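Local coordinates for importin-95 (Chaetomium thermophilum, PDB 4XRI), which probably serves as a nuclear import receptor of the importin-beta family, a flexible HEAT-repeat superhelix that is likely to bind a small GTPase, at residues L109-Q122 against H154-I166. The protein carries 2 engineered substitutions. Numbering follows the deposited sequence.
Sequences LASPNSKAGQAAAQ and HQKQASLTAIGFI. Engineered in segment 109-122: Pro112 (natural residue Ser). With SO4 (sulfate ion), chain I; SO4 (sulfate ion), chain C.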
# COMPACT_ATOMS: atom_id res chain seq x y z
N LEU A 109 34.73 10.25 17.24
CA LEU A 109 34.58 10.71 15.85
C LEU A 109 35.92 10.78 15.12
O LEU A 109 35.97 10.64 13.90
CB LEU A 109 33.91 12.08 15.81
CG LEU A 109 32.45 12.22 16.26
CD1 LEU A 109 31.99 13.65 16.04
CD2 LEU A 109 31.56 11.24 15.52
N ALA A 110 36.99 10.99 15.88
CA ALA A 110 38.32 11.17 15.30
C ALA A 110 39.01 9.84 15.02
O ALA A 110 40.07 9.81 14.39
CB ALA A 110 39.18 12.02 16.23
N SER A 111 38.41 8.74 15.47
CA SER A 111 38.99 7.41 15.31
C SER A 111 39.23 7.06 13.84
O SER A 111 38.37 7.28 13.00
CB SER A 111 38.08 6.35 15.95
OG SER A 111 38.61 5.05 15.74
N PRO A 112 40.42 6.51 13.54
CA PRO A 112 40.75 6.04 12.19
C PRO A 112 39.93 4.81 11.80
O PRO A 112 39.91 4.44 10.63
CB PRO A 112 42.24 5.71 12.28
CG PRO A 112 42.47 5.42 13.72
CD PRO A 112 41.55 6.34 14.47
N ASN A 113 39.26 4.20 12.77
CA ASN A 113 38.35 3.10 12.48
C ASN A 113 36.98 3.63 12.06
O ASN A 113 36.27 4.24 12.85
CB ASN A 113 38.21 2.18 13.69
CG ASN A 113 37.42 0.92 13.38
OD1 ASN A 113 36.21 0.87 13.58
ND2 ASN A 113 38.11 -0.10 12.89
N SER A 114 36.64 3.38 10.80
CA SER A 114 35.43 3.94 10.20
C SER A 114 34.15 3.47 10.89
O SER A 114 33.21 4.24 11.06
CB SER A 114 35.36 3.59 8.71
OG SER A 114 36.36 4.29 7.99
N LYS A 115 34.11 2.20 11.27
CA LYS A 115 32.92 1.63 11.90
C LYS A 115 32.65 2.25 13.27
O LYS A 115 31.50 2.51 13.63
CB LYS A 115 33.05 0.12 12.01
CG LYS A 115 33.06 -0.58 10.66
CD LYS A 115 33.21 -2.09 10.79
CE LYS A 115 33.23 -2.75 9.42
NZ LYS A 115 33.47 -4.22 9.52
N ALA A 116 33.72 2.47 14.04
CA ALA A 116 33.60 3.11 15.34
C ALA A 116 33.15 4.56 15.18
O ALA A 116 32.29 5.04 15.92
CB ALA A 116 34.92 3.05 16.09
N GLY A 117 33.73 5.24 14.20
CA GLY A 117 33.38 6.62 13.92
C GLY A 117 31.93 6.78 13.52
O GLY A 117 31.24 7.68 13.99
N GLN A 118 31.46 5.88 12.66
CA GLN A 118 30.07 5.89 12.22
C GLN A 118 29.13 5.66 13.40
O GLN A 118 28.14 6.37 13.56
CB GLN A 118 29.83 4.81 11.15
CG GLN A 118 28.57 5.01 10.32
CD GLN A 118 27.32 4.48 11.00
OE1 GLN A 118 27.39 3.72 11.97
NE2 GLN A 118 26.16 4.88 10.49
N ALA A 119 29.47 4.67 14.22
CA ALA A 119 28.67 4.33 15.40
C ALA A 119 28.59 5.51 16.36
O ALA A 119 27.53 5.79 16.92
CB ALA A 119 29.25 3.12 16.10
N ALA A 120 29.71 6.20 16.54
CA ALA A 120 29.76 7.37 17.41
C ALA A 120 28.86 8.48 16.87
O ALA A 120 28.23 9.21 17.63
CB ALA A 120 31.19 7.87 17.54
N ALA A 121 28.80 8.60 15.54
CA ALA A 121 27.94 9.58 14.89
C ALA A 121 26.47 9.29 15.20
O ALA A 121 25.68 10.21 15.43
CB ALA A 121 28.17 9.59 13.39
N GLN A 122 26.12 8.01 15.21
CA GLN A 122 24.77 7.58 15.56
C GLN A 122 24.44 7.94 17.01
O GLN A 122 23.36 8.45 17.30
CB GLN A 122 24.60 6.07 15.35
CG GLN A 122 24.56 5.65 13.90
CD GLN A 122 24.07 4.22 13.73
OE1 GLN A 122 22.97 3.87 14.17
NE2 GLN A 122 24.89 3.38 13.11
N HIS A 154 39.20 11.22 9.05
CA HIS A 154 38.11 10.48 9.68
C HIS A 154 37.26 11.34 10.60
O HIS A 154 36.04 11.14 10.67
CB HIS A 154 38.66 9.27 10.44
CG HIS A 154 38.89 8.07 9.58
ND1 HIS A 154 39.98 7.95 8.74
CD2 HIS A 154 38.17 6.94 9.41
CE1 HIS A 154 39.92 6.80 8.10
NE2 HIS A 154 38.83 6.16 8.49
N GLN A 155 37.87 12.28 11.30
CA GLN A 155 37.09 13.19 12.14
C GLN A 155 36.16 14.01 11.26
O GLN A 155 35.02 14.29 11.64
CB GLN A 155 37.97 14.11 12.98
CG GLN A 155 37.15 15.05 13.85
CD GLN A 155 37.97 15.85 14.84
OE1 GLN A 155 38.95 16.50 14.48
NE2 GLN A 155 37.57 15.81 16.11
N LYS A 156 36.64 14.40 10.08
CA LYS A 156 35.82 15.12 9.12
C LYS A 156 34.65 14.26 8.64
O LYS A 156 33.50 14.67 8.71
CB LYS A 156 36.65 15.57 7.92
CG LYS A 156 37.41 16.86 8.13
CD LYS A 156 37.98 17.37 6.81
CE LYS A 156 38.58 18.75 6.95
NZ LYS A 156 38.89 19.35 5.62
N GLN A 157 34.98 13.06 8.16
CA GLN A 157 33.99 12.10 7.69
C GLN A 157 32.86 11.89 8.70
O GLN A 157 31.69 12.05 8.38
CB GLN A 157 34.64 10.75 7.40
CG GLN A 157 35.60 10.70 6.23
CD GLN A 157 36.22 9.32 6.06
OE1 GLN A 157 37.36 9.09 6.44
NE2 GLN A 157 35.44 8.40 5.50
N ALA A 158 33.25 11.52 9.91
CA ALA A 158 32.31 11.14 10.96
C ALA A 158 31.48 12.32 11.45
O ALA A 158 30.31 12.16 11.79
CB ALA A 158 33.05 10.49 12.12
N SER A 159 32.09 13.50 11.49
CA SER A 159 31.39 14.70 11.94
C SER A 159 30.39 15.16 10.90
O SER A 159 29.31 15.63 11.23
CB SER A 159 32.39 15.81 12.27
OG SER A 159 33.28 15.39 13.28
N LEU A 160 30.77 15.04 9.63
CA LEU A 160 29.85 15.30 8.53
C LEU A 160 28.66 14.35 8.62
O LEU A 160 27.51 14.75 8.44
CB LEU A 160 30.55 15.16 7.18
CG LEU A 160 31.47 16.31 6.79
CD1 LEU A 160 32.36 15.91 5.62
CD2 LEU A 160 30.65 17.54 6.45
N THR A 161 28.97 13.09 8.91
CA THR A 161 27.95 12.05 9.05
C THR A 161 27.01 12.35 10.22
O THR A 161 25.80 12.15 10.12
CB THR A 161 28.61 10.67 9.25
OG1 THR A 161 29.40 10.34 8.10
CG2 THR A 161 27.57 9.60 9.46
N ALA A 162 27.58 12.83 11.32
CA ALA A 162 26.79 13.18 12.50
C ALA A 162 25.89 14.37 12.22
O ALA A 162 24.73 14.39 12.63
CB ALA A 162 27.71 13.47 13.68
N ILE A 163 26.43 15.36 11.52
CA ILE A 163 25.68 16.54 11.11
C ILE A 163 24.48 16.14 10.25
O ILE A 163 23.36 16.64 10.44
CB ILE A 163 26.57 17.53 10.33
CG1 ILE A 163 27.52 18.25 11.29
CG2 ILE A 163 25.72 18.53 9.57
CD1 ILE A 163 28.56 19.10 10.59
N GLY A 164 24.71 15.22 9.32
CA GLY A 164 23.66 14.73 8.45
C GLY A 164 22.57 14.00 9.21
O GLY A 164 21.38 14.19 8.95
N PHE A 165 22.98 13.16 10.16
CA PHE A 165 22.05 12.41 11.01
C PHE A 165 21.14 13.35 11.79
O PHE A 165 19.94 13.12 11.91
CB PHE A 165 22.81 11.51 11.98
CG PHE A 165 23.45 10.31 11.33
CD1 PHE A 165 23.19 10.00 10.01
CD2 PHE A 165 24.29 9.49 12.06
CE1 PHE A 165 23.77 8.89 9.42
CE2 PHE A 165 24.87 8.38 11.47
CZ PHE A 165 24.61 8.08 10.15
N ILE A 166 21.74 14.41 12.33
CA ILE A 166 21.01 15.38 13.13
C ILE A 166 20.06 16.21 12.27
O ILE A 166 18.91 16.44 12.65
CB ILE A 166 21.99 16.31 13.87
CG1 ILE A 166 22.73 15.53 14.96
CG2 ILE A 166 21.26 17.50 14.48
CD1 ILE A 166 23.87 16.29 15.60
S SO4 I . 39.36 3.36 6.30
O1 SO4 I . 39.24 3.37 7.75
O2 SO4 I . 38.60 2.23 5.76
O3 SO4 I . 38.83 4.60 5.76
O4 SO4 I . 40.76 3.23 5.92
S SO4 C . 36.28 -5.73 11.68
O1 SO4 C . 35.45 -6.83 11.22
O2 SO4 C . 36.30 -5.71 13.14
O3 SO4 C . 37.64 -5.90 11.18
O4 SO4 C . 35.74 -4.47 11.18
O HOH W 1 40.64 11.56 12.56
O HOH W 2 36.52 5.36 5.16
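Ala121 plugs a hole on helix 153-168 made by Ala158, Thr161, Ala162 and Phe165, a knob-into-hole fit within the HEAT-repeat solenoid; the axes of segments 114-122 and 154-166 cross at -29° and approach to 8.6 Å. Its CB lies 3.9 Å from Ala162 CB. Phe165, with CG anti to its carbonyl carbon (chi1 -72°), brings its ring edge to helix 114-131: Ala121 O and Gln118 NE2 lie near the ring plane, the latter 3.6 Å from CZ. The Gln118 amide stands steeply to that ring, 75° between planes, and Gln122 NE2 donates to a lone pair of Gln118 OE1, which helps fix the amide's rotation. At the other end, Leu109 sets CD2 3.8 Å from Ala158 CB and points CD1 at Ser159 OG. The CA of the engineered Pro112 makes a CH-pi contact over one face of the His154 imidazole, 3.9 Å from its centroid, while Gln157 OE1 covers the opposite face. With an alanine here in place of His154 the ring is gone, and Pro112 CA would probably lose its packing surface and the nearby sulfate be held less firmly. That ion, probably from the crystallisation liquor, puts its O1 near the imidazole plane, where it accepts from His154 NE2 at 2.9 Å.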